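Local atomic coordinates of Peptide/nickel transport system substrate-binding protein (Listeria monocytogenes serotype 1/2a, PDB entry 5KZT), a protein that binds peptides outside the cell as the OppA-type substrate-binding protein and probably delivers them to a membrane transporter for uptake. Residues 304-307 with 308-312; 380-383 with 384-388. All coordinates share one frame; numbering follows the deposited sequence.

Interaction 1 (304-307 with 308-312); sequences QSYT and DTVLK
Val310 sits over one face of the Tyr306 ring, its CB 4.3 Å from the ring centroid and 11° off the normal, a CH-pi contact one helical turn along. Val310 CG2 meets the CE1 side of the ring, while Leu311 CD1 approaches Tyr306 CE2 obliquely at 3.8 Å. With CG anti to the backbone N, beside the carbonyl carbon (chi1 -178°), the ring is swung toward the following turn, where both meet it. Two residues earlier, and nearer solvent, Gln304 bends at chi2 so that NE2 donates to Asp308 OD1 (3.2 Å), in the plane of its own amide but from above the carboxylate plane. A water lies 2.8 Å from the same Asp308 OD1 and 2.9 Å from Thr307 OG1. Thr309 OG1 reaches back to Ser305 O at 2.7 Å, a short bond suited to threonine in a helix, which backs up the weak amide bond from Thr309 N. At the C-terminal end of helix 303-311 the backbone widens into a pi-type turn: Lys312 N bonds Thr307 O at 2.9 Å, five residues back, and Lys312 turns to positive phi, its amine paired with Asp253. Helix 377-393 flanks the apolar side, with Asn378 against Val310 and Leu311. Leu311 also packs on a basic side chain of the bound peptide, so one aliphatic neighbour of the ring lines the peptide site, and Val310 probably limits the ring's movement.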
loop_
_atom_site.group_PDB
_atom_site.type_symbol
_atom_site.label_atom_id
_atom_site.label_comp_id
_atom_site.label_asym_id
_atom_site.label_seq_id
_atom_site.Cartn_x
_atom_site.Cartn_y
_atom_site.Cartn_z
ATOM N N GLN A 304 -0.644 -21.544 9.609
ATOM C CA GLN A 304 -1.323 -21.433 10.900
ATOM C C GLN A 304 -0.308 -21.210 12.004
ATOM O O GLN A 304 -0.462 -20.296 12.822
ATOM C CB GLN A 304 -2.181 -22.672 11.186
ATOM C CG GLN A 304 -3.080 -22.556 12.419
ATOM C CD GLN A 304 -4.125 -21.485 12.223
ATOM O OE1 GLN A 304 -4.933 -21.577 11.297
ATOM N NE2 GLN A 304 -4.104 -20.442 13.070
ATOM N N SER A 305 0.744 -22.028 12.008
ATOM C CA SER A 305 1.794 -21.935 13.012
ATOM C C SER A 305 2.503 -20.591 12.919
ATOM O O SER A 305 2.767 -19.966 13.946
ATOM C CB SER A 305 2.804 -23.069 12.848
ATOM O OG SER A 305 3.803 -22.973 13.828
ATOM N N TYR A 306 2.783 -20.157 11.686
ATOM C CA TYR A 306 3.344 -18.837 11.423
ATOM C C TYR A 306 2.575 -17.748 12.175
ATOM O O TYR A 306 3.158 -17.015 12.972
ATOM C CB TYR A 306 3.357 -18.529 9.914
ATOM C CG TYR A 306 3.979 -17.199 9.608
ATOM C CD1 TYR A 306 5.351 -17.090 9.408
ATOM C CD2 TYR A 306 3.211 -16.041 9.546
ATOM C CE1 TYR A 306 5.943 -15.872 9.142
ATOM C CE2 TYR A 306 3.799 -14.814 9.286
ATOM C CZ TYR A 306 5.169 -14.739 9.077
ATOM O OH TYR A 306 5.769 -13.533 8.815
ATOM N N THR A 307 1.270 -17.651 11.941
ATOM C CA THR A 307 0.481 -16.594 12.585
ATOM C C THR A 307 0.392 -16.779 14.097
ATOM O O THR A 307 0.425 -15.790 14.831
ATOM C CB THR A 307 -0.945 -16.470 12.025
ATOM O OG1 THR A 307 -1.653 -17.689 12.228
ATOM C CG2 THR A 307 -0.911 -16.163 10.560
ATOM N N ASP A 308 0.289 -18.036 14.549
ATOM C CA ASP A 308 0.241 -18.370 15.989
ATOM C C ASP A 308 1.554 -18.149 16.733
ATOM O O ASP A 308 1.560 -18.114 17.957
ATOM C CB ASP A 308 -0.107 -19.859 16.215
ATOM C CG ASP A 308 -1.546 -20.226 15.845
ATOM O OD1 ASP A 308 -2.369 -19.333 15.548
ATOM O OD2 ASP A 308 -1.847 -21.450 15.847
ATOM N N THR A 309 2.666 -18.117 16.008
ATOM C CA THR A 309 3.999 -18.058 16.604
ATOM C C THR A 309 4.645 -16.706 16.380
ATOM O O THR A 309 5.116 -16.079 17.320
ATOM C CB THR A 309 4.902 -19.156 15.991
ATOM O OG1 THR A 309 4.262 -20.426 16.178
ATOM C CG2 THR A 309 6.303 -19.175 16.631
ATOM N N VAL A 310 4.681 -16.266 15.132
ATOM C CA VAL A 310 5.386 -15.031 14.775
ATOM C C VAL A 310 4.558 -13.767 15.017
ATOM O O VAL A 310 5.099 -12.779 15.495
ATOM C CB VAL A 310 5.874 -15.084 13.312
ATOM C CG1 VAL A 310 6.473 -13.747 12.867
ATOM C CG2 VAL A 310 6.869 -16.227 13.144
ATOM N N LEU A 311 3.273 -13.794 14.684
ATOM C CA LEU A 311 2.432 -12.589 14.721
ATOM C C LEU A 311 1.666 -12.392 16.031
ATOM O O LEU A 311 1.854 -11.394 16.717
ATOM C CB LEU A 311 1.466 -12.600 13.535
ATOM C CG LEU A 311 2.172 -12.540 12.170
ATOM C CD1 LEU A 311 1.160 -12.637 11.050
ATOM C CD2 LEU A 311 3.002 -11.277 12.003
ATOM N N LYS A 312 0.803 -13.343 16.364
ATOM C CA LYS A 312 0.057 -13.336 17.633
ATOM C C LYS A 312 -0.692 -12.028 17.879
ATOM O O LYS A 312 -0.724 -11.531 19.013
ATOM C CB LYS A 312 0.999 -13.618 18.815
ATOM C CG LYS A 312 1.662 -14.991 18.790
ATOM C CD LYS A 312 2.306 -15.275 20.144
ATOM C CE LYS A 312 2.865 -16.678 20.214
ATOM N NZ LYS A 312 3.666 -16.907 21.442
HETATM O O HOH W 1 -2.746 -16.664 14.671
#

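Interaction 2 (380-383 with 384-388); sequences RKSS and EFIQD
Glu384 N donates to Arg380 O at 3.0 Å, and Gln387 N to Ser383 O at 2.8 Å; with the bonds from Phe385 N to Lys381 O and from Ile386 N to Ser382 O these form an unbroken alpha-helical ladder. The side chains of Arg380 and Glu384 run side by side on the exposed flank, pointing the same way. The opposite charges, beyond salt-bridge distance, probably attract weakly: Glu384 OE1 lies at the guanidinium edge, 4.3 Å from Arg380 NE, and the two planes are 63° apart. Closer in, Glu384 OE2 rests 3.9 Å from Arg380 CG, beside the methylene part of the extended arginine. The helix is 377-393, the crossover of a beta-alpha-beta unit between parallel strands 367-374 and 397-404, and its sheet-facing side carries Ser383, Ile386 and Gln387. Ser383 is small enough to fit close against these strands, its OG bonded to Asn403, while Val399 O satisfies the amide NE2 of Gln387. Ile386 CD1 reaches back over the previous turn to Ser382 OG at 3.9 Å; CG1 beside the backbone N (chi1 -70°) sends the chain that way, and both side chains touch Met422. Ser382, its OG paired with Tyr306, also packs on a basic side chain of the bound peptide. Phe385 turns its ring away from the preceding turn, onto Ser305, Thr309 and Val310 of helix 303-311.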
loop_
_atom_site.group_PDB
_atom_site.type_symbol
_atom_site.label_atom_id
_atom_site.label_comp_id
_atom_site.label_asym_id
_atom_site.label_seq_id
_atom_site.Cartn_x
_atom_site.Cartn_y
_atom_site.Cartn_z
ATOM N N ARG A 380 12.699 -10.252 11.298
ATOM C CA ARG A 380 13.783 -11.217 11.536
ATOM C C ARG A 380 13.270 -12.555 12.139
ATOM O O ARG A 380 13.687 -13.624 11.732
ATOM C CB ARG A 380 14.845 -10.557 12.422
ATOM C CG ARG A 380 16.016 -11.424 12.868
ATOM C CD ARG A 380 16.969 -10.574 13.692
ATOM N NE ARG A 380 17.946 -11.364 14.454
ATOM C CZ ARG A 380 18.916 -10.847 15.217
ATOM N NH1 ARG A 380 19.055 -9.525 15.347
ATOM N NH2 ARG A 380 19.762 -11.657 15.863
ATOM N N LYS A 381 12.365 -12.482 13.109
ATOM C CA LYS A 381 11.655 -13.661 13.610
ATOM C C LYS A 381 10.884 -14.402 12.492
ATOM O O LYS A 381 10.913 -15.643 12.396
ATOM C CB LYS A 381 10.684 -13.242 14.712
ATOM C CG LYS A 381 10.061 -14.397 15.462
ATOM C CD LYS A 381 9.008 -13.902 16.429
ATOM C CE LYS A 381 8.349 -15.067 17.128
ATOM N NZ LYS A 381 9.305 -15.818 17.985
ATOM N N SER A 382 10.195 -13.623 11.662
ATOM C CA SER A 382 9.445 -14.144 10.539
ATOM C C SER A 382 10.342 -14.914 9.586
ATOM O O SER A 382 10.052 -16.056 9.243
ATOM C CB SER A 382 8.745 -13.009 9.789
ATOM O OG SER A 382 8.310 -13.423 8.519
ATOM N N SER A 383 11.426 -14.273 9.172
ATOM C CA SER A 383 12.396 -14.880 8.256
ATOM C C SER A 383 13.037 -16.160 8.798
ATOM O O SER A 383 13.200 -17.142 8.055
ATOM C CB SER A 383 13.470 -13.868 7.909
ATOM O OG SER A 383 12.907 -12.849 7.089
ATOM N N GLU A 384 13.414 -16.138 10.070
ATOM C CA GLU A 384 13.976 -17.337 10.730
ATOM C C GLU A 384 12.951 -18.490 10.780
ATOM O O GLU A 384 13.310 -19.652 10.571
ATOM C CB GLU A 384 14.543 -16.993 12.129
ATOM C CG GLU A 384 15.979 -16.429 12.082
ATOM C CD GLU A 384 16.435 -15.661 13.332
ATOM O OE1 GLU A 384 17.662 -15.554 13.552
ATOM O OE2 GLU A 384 15.595 -15.132 14.097
ATOM N N PHE A 385 11.679 -18.165 11.005
ATOM C CA PHE A 385 10.594 -19.161 10.962
ATOM C C PHE A 385 10.431 -19.785 9.571
ATOM O O PHE A 385 10.340 -21.000 9.442
ATOM C CB PHE A 385 9.267 -18.537 11.420
ATOM C CG PHE A 385 8.127 -19.517 11.538
ATOM C CD1 PHE A 385 7.355 -19.852 10.424
ATOM C CD2 PHE A 385 7.790 -20.070 12.774
ATOM C CE1 PHE A 385 6.296 -20.739 10.530
ATOM C CE2 PHE A 385 6.724 -20.951 12.885
ATOM C CZ PHE A 385 5.987 -21.295 11.759
ATOM N N ILE A 386 10.386 -18.942 8.541
ATOM C CA ILE A 386 10.242 -19.416 7.170
ATOM C C ILE A 386 11.466 -20.232 6.739
ATOM O O ILE A 386 11.318 -21.303 6.149
ATOM C CB ILE A 386 9.952 -18.243 6.199
ATOM C CG1 ILE A 386 8.545 -17.715 6.465
ATOM C CG2 ILE A 386 10.034 -18.674 4.743
ATOM C CD1 ILE A 386 8.315 -16.334 5.952
ATOM N N GLN A 387 12.661 -19.739 7.050
ATOM C CA GLN A 387 13.894 -20.504 6.807
ATOM C C GLN A 387 13.786 -21.911 7.432
ATOM O O GLN A 387 14.044 -22.925 6.758
ATOM C CB GLN A 387 15.099 -19.754 7.367
ATOM C CG GLN A 387 16.433 -20.512 7.353
ATOM C CD GLN A 387 17.548 -19.710 8.002
ATOM O OE1 GLN A 387 17.541 -19.460 9.213
ATOM N NE2 GLN A 387 18.527 -19.334 7.212
ATOM N N ASP A 388 13.407 -21.951 8.710
ATOM C CA ASP A 388 13.187 -23.212 9.447
ATOM C C ASP A 388 12.212 -24.141 8.700
ATOM O O ASP A 388 12.521 -25.318 8.488
ATOM C CB ASP A 388 12.803 -22.915 10.932
ATOM C CG ASP A 388 11.543 -23.670 11.447
ATOM O OD1 ASP A 388 11.631 -24.905 11.669
ATOM O OD2 ASP A 388 10.484 -22.984 11.702
#

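Interactions 1 and 2 lie on two neighbouring helices, 303-311 and 377-393, their centres 11 Å apart. They meet directly: Tyr306 OH and Ser382 OG, 2.6 Å apart, form a probable hydrogen bond, and Lys381 CE packs 3.4 Å from Thr309 O. Both are partly buried, with polar pairs at the surface and apolar groups, together with the Tyr306-Ser382 bond, between the helices. The surface pairs differ, an amide-carboxylate hydrogen bond in 304-312 against a probable, weaker charge attraction in 380-388. So does the backbone: interaction 1 includes a helix end that unwinds through a pi-type turn, whereas interaction 2 is regular mid-helix, backed by the sheet. Each also packs against a basic side chain of the bound peptide.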